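Local coordinates for protein inorganic pyrophosphatase (Helicobacter pylori, PDB 2BQX) that probably catalyses the magnesium-dependent hydrolysis of inorganic pyrophosphate to two phosphate ions, working as a homohexamer, at residues V84-L92 and H116-L125. Numbering follows the deposited sequence.
Sequences VKARLVGVL and HSYVKDIDDL
Arg87 reaches from strand 83-96, part of the curled, OB-like beta-barrel core of family I soluble pyrophosphatases, to the loop between strand 99-108 and helix 127-139, and takes hold of one carbonyl oxygen, Val119 O, with both terminal nitrogens. NH2 of Arg87 donates to Val119 O at 2.8 Å, almost in line with the carbonyl bond; NH1 of Arg87 donates to the same Val119 O at 3.0 Å, with a more bent N-H...O angle of 141°. The oxygen lies in the guanidinium plane, so the end of the group is used and not a face. CG of Arg87 stands between the backbone N and the carbonyl carbon (chi1 62°), and the extended chain beyond it carries the guanidinium to the type I turn His116 to Val119. There Val119 N closes the turn on His116 O, which also lies 3.0 Å from Arg87 NH1. NE of Arg87 faces Asp110 in a weak, long ion pair.

Farther along, Val89 lies between strand and loop: its CG1 touches CG1 of Val119 at 4.2 Å, and its CG2 meets Leu125 CD1. Val89 also touches Ile105 of the neighbouring strand 99-108, opposite which Val89 and Gly90 form a classic beta bulge. Ile122 CD1 packs on the Gly90 CA.

The loop satisfies much of its own polarity. Asp124 OD2 accepts from Lys120 N at 2.8 Å and from Asp121 N, and Lys120 NZ donates to Ser117 O. Asp121 OD2 takes Ile122 N and, outside the contact, Lys157 N of the C-terminal helix. Ile122 N is also 2.8 Å from Val89 O; Asp121 OD2 lies 3.1 Å from Val89 O, two acceptors with no bond between them.

Away from the probable substrate and metal sites, a charged donor thus holds a neutral loop carbonyl against the central sheet; the positive charge would probably polarise that carbonyl, while Val89 adds nonpolar contacts with Val119 and Leu125.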
loop_
_atom_site.group_PDB
_atom_site.type_symbol
_atom_site.label_atom_id
_atom_site.label_comp_id
_atom_site.label_asym_id
_atom_site.label_seq_id
_atom_site.Cartn_x
_atom_site.Cartn_y
_atom_site.Cartn_z
ATOM N N VAL A 84 3.528 9.577 20.306
ATOM C CA VAL A 84 2.128 9.970 20.390
ATOM C C VAL A 84 1.681 10.110 21.840
ATOM O O VAL A 84 2.044 9.298 22.689
ATOM C CB VAL A 84 1.214 8.938 19.685
ATOM C CG1 VAL A 84 1.349 7.579 20.349
ATOM C CG2 VAL A 84 -0.238 9.410 19.723
ATOM N N LYS A 85 0.909 11.155 22.125
ATOM C CA LYS A 85 0.388 11.363 23.470
ATOM C C LYS A 85 -0.861 10.496 23.539
ATOM O O LYS A 85 -1.760 10.618 22.704
ATOM C CB LYS A 85 0.028 12.833 23.692
ATOM C CG LYS A 85 1.216 13.780 23.707
ATOM C CD LYS A 85 0.771 15.192 24.063
ATOM C CE LYS A 85 1.961 16.121 24.242
ATOM N NZ LYS A 85 1.524 17.464 24.737
ATOM N N ALA A 86 -0.916 9.619 24.532
ATOM C CA ALA A 86 -2.035 8.705 24.671
ATOM C C ALA A 86 -2.700 8.741 26.043
ATOM O O ALA A 86 -2.258 9.450 26.949
ATOM C CB ALA A 86 -1.559 7.289 24.373
ATOM N N ARG A 87 -3.777 7.978 26.183
ATOM C CA ARG A 87 -4.488 7.890 27.453
ATOM C C ARG A 87 -4.775 6.419 27.714
ATOM O O ARG A 87 -5.124 5.675 26.800
ATOM C CB ARG A 87 -5.788 8.692 27.404
ATOM C CG ARG A 87 -6.791 8.221 26.369
ATOM C CD ARG A 87 -7.909 9.250 26.221
ATOM N NE ARG A 87 -8.889 8.864 25.219
ATOM C CZ ARG A 87 -9.816 7.930 25.394
ATOM N NH1 ARG A 87 -10.660 7.646 24.409
ATOM N NH2 ARG A 87 -9.914 7.293 26.556
ATOM N N LEU A 88 -4.611 5.999 28.962
ATOM C CA LEU A 88 -4.843 4.607 29.339
ATOM C C LEU A 88 -6.309 4.215 29.438
ATOM O O LEU A 88 -7.152 5.016 29.843
ATOM C CB LEU A 88 -4.190 4.318 30.694
ATOM C CG LEU A 88 -2.777 3.749 30.799
ATOM C CD1 LEU A 88 -1.854 4.376 29.792
ATOM C CD2 LEU A 88 -2.285 3.971 32.231
ATOM N N VAL A 89 -6.604 2.974 29.061
ATOM C CA VAL A 89 -7.955 2.442 29.178
ATOM C C VAL A 89 -7.904 1.029 29.753
ATOM O O VAL A 89 -8.940 0.445 30.076
ATOM C CB VAL A 89 -8.731 2.429 27.823
ATOM C CG1 VAL A 89 -8.945 3.860 27.343
ATOM C CG2 VAL A 89 -7.984 1.616 26.778
ATOM N N GLY A 90 -6.697 0.483 29.888
ATOM C CA GLY A 90 -6.556 -0.859 30.435
ATOM C C GLY A 90 -5.151 -1.431 30.359
ATOM O O GLY A 90 -4.201 -0.722 30.037
ATOM N N VAL A 91 -5.021 -2.716 30.675
ATOM C CA VAL A 91 -3.731 -3.391 30.623
ATOM C C VAL A 91 -3.917 -4.874 30.300
ATOM O O VAL A 91 -4.902 -5.493 30.711
ATOM C CB VAL A 91 -2.953 -3.238 31.968
ATOM C CG1 VAL A 91 -3.751 -3.845 33.113
ATOM C CG2 VAL A 91 -1.587 -3.904 31.860
ATOM N N LEU A 92 -2.979 -5.429 29.535
ATOM C CA LEU A 92 -3.011 -6.840 29.157
ATOM C C LEU A 92 -1.888 -7.575 29.881
ATOM O O LEU A 92 -0.711 -7.245 29.723
ATOM C CB LEU A 92 -2.840 -7.000 27.639
ATOM C CG LEU A 92 -2.758 -8.428 27.085
ATOM C CD1 LEU A 92 -3.983 -9.230 27.501
ATOM C CD2 LEU A 92 -2.650 -8.377 25.567
ATOM N N HIS A 116 -12.047 7.279 18.739
ATOM C CA HIS A 116 -12.535 6.398 19.793
ATOM C C HIS A 116 -12.654 7.092 21.148
ATOM O O HIS A 116 -12.395 6.496 22.192
ATOM C CB HIS A 116 -11.631 5.166 19.908
ATOM C CG HIS A 116 -11.626 4.312 18.680
ATOM N ND1 HIS A 116 -10.603 4.342 17.755
ATOM C CD2 HIS A 116 -12.542 3.435 18.203
ATOM C CE1 HIS A 116 -10.891 3.522 16.760
ATOM N NE2 HIS A 116 -12.061 2.960 17.007
ATOM N N SER A 117 -13.066 8.354 21.124
ATOM C CA SER A 117 -13.223 9.116 22.354
ATOM C C SER A 117 -14.253 8.465 23.278
ATOM O O SER A 117 -14.247 8.706 24.484
ATOM C CB SER A 117 -13.651 10.549 22.034
ATOM O OG SER A 117 -14.898 10.565 21.361
ATOM N N TYR A 118 -15.133 7.639 22.714
ATOM C CA TYR A 118 -16.169 6.965 23.497
ATOM C C TYR A 118 -15.618 5.847 24.374
ATOM O O TYR A 118 -16.292 5.379 25.292
ATOM C CB TYR A 118 -17.256 6.384 22.583
ATOM C CG TYR A 118 -16.775 5.304 21.639
ATOM C CD1 TYR A 118 -16.232 5.627 20.394
ATOM C CD2 TYR A 118 -16.843 3.958 21.996
ATOM C CE1 TYR A 118 -15.769 4.638 19.532
ATOM C CE2 TYR A 118 -16.382 2.962 21.143
ATOM C CZ TYR A 118 -15.846 3.308 19.911
ATOM O OH TYR A 118 -15.383 2.326 19.062
ATOM N N VAL A 119 -14.400 5.405 24.077
ATOM C CA VAL A 119 -13.773 4.345 24.857
ATOM C C VAL A 119 -13.165 4.957 26.112
ATOM O O VAL A 119 -12.149 5.642 26.044
ATOM C CB VAL A 119 -12.670 3.637 24.049
ATOM C CG1 VAL A 119 -12.034 2.538 24.898
ATOM C CG2 VAL A 119 -13.265 3.034 22.777
ATOM N N LYS A 120 -13.797 4.700 27.255
ATOM C CA LYS A 120 -13.350 5.240 28.539
ATOM C C LYS A 120 -12.621 4.213 29.397
ATOM O O LYS A 120 -11.787 4.570 30.231
ATOM C CB LYS A 120 -14.551 5.760 29.331
ATOM C CG LYS A 120 -15.478 6.671 28.552
ATOM C CD LYS A 120 -14.803 7.973 28.174
ATOM C CE LYS A 120 -15.771 8.869 27.413
ATOM N NZ LYS A 120 -15.144 10.157 27.028
ATOM N N ASP A 121 -12.954 2.943 29.194
ATOM C CA ASP A 121 -12.364 1.848 29.955
ATOM C C ASP A 121 -12.287 0.605 29.073
ATOM O O ASP A 121 -12.933 0.539 28.027
ATOM C CB ASP A 121 -13.214 1.576 31.200
ATOM C CG ASP A 121 -12.401 1.027 32.355
ATOM O OD1 ASP A 121 -12.922 1.027 33.494
ATOM O OD2 ASP A 121 -11.248 0.594 32.131
ATOM N N ILE A 122 -11.502 -0.378 29.503
ATOM C CA ILE A 122 -11.304 -1.605 28.737
ATOM C C ILE A 122 -12.593 -2.225 28.202
ATOM O O ILE A 122 -12.653 -2.655 27.048
ATOM C CB ILE A 122 -10.536 -2.665 29.577
ATOM C CG1 ILE A 122 -9.997 -3.763 28.661
ATOM C CG2 ILE A 122 -11.437 -3.257 30.652
ATOM C CD1 ILE A 122 -8.801 -3.328 27.842
ATOM N N ASP A 123 -13.630 -2.259 29.028
ATOM C CA ASP A 123 -14.900 -2.849 28.620
ATOM C C ASP A 123 -15.604 -2.121 27.470
ATOM O O ASP A 123 -16.555 -2.650 26.899
ATOM C CB ASP A 123 -15.835 -2.937 29.828
ATOM C CG ASP A 123 -15.848 -1.661 30.637
ATOM O OD1 ASP A 123 -14.804 -1.338 31.252
ATOM O OD2 ASP A 123 -16.895 -0.977 30.656
ATOM N N ASP A 124 -15.151 -0.915 27.128
ATOM C CA ASP A 124 -15.776 -0.172 26.031
ATOM C C ASP A 124 -15.255 -0.647 24.675
ATOM O O ASP A 124 -15.848 -0.361 23.629
ATOM C CB ASP A 124 -15.540 1.334 26.179
ATOM C CG ASP A 124 -16.260 1.922 27.385
ATOM O OD1 ASP A 124 -17.375 1.457 27.696
ATOM O OD2 ASP A 124 -15.725 2.857 28.004
ATOM N N LEU A 125 -14.139 -1.372 24.698
ATOM C CA LEU A 125 -13.547 -1.912 23.475
ATOM C C LEU A 125 -14.369 -3.134 23.083
ATOM O O LEU A 125 -14.889 -3.837 23.948
ATOM C CB LEU A 125 -12.089 -2.316 23.724
ATOM C CG LEU A 125 -11.109 -1.164 23.949
ATOM C CD1 LEU A 125 -9.728 -1.706 24.300
ATOM C CD2 LEU A 125 -11.047 -0.313 22.695
#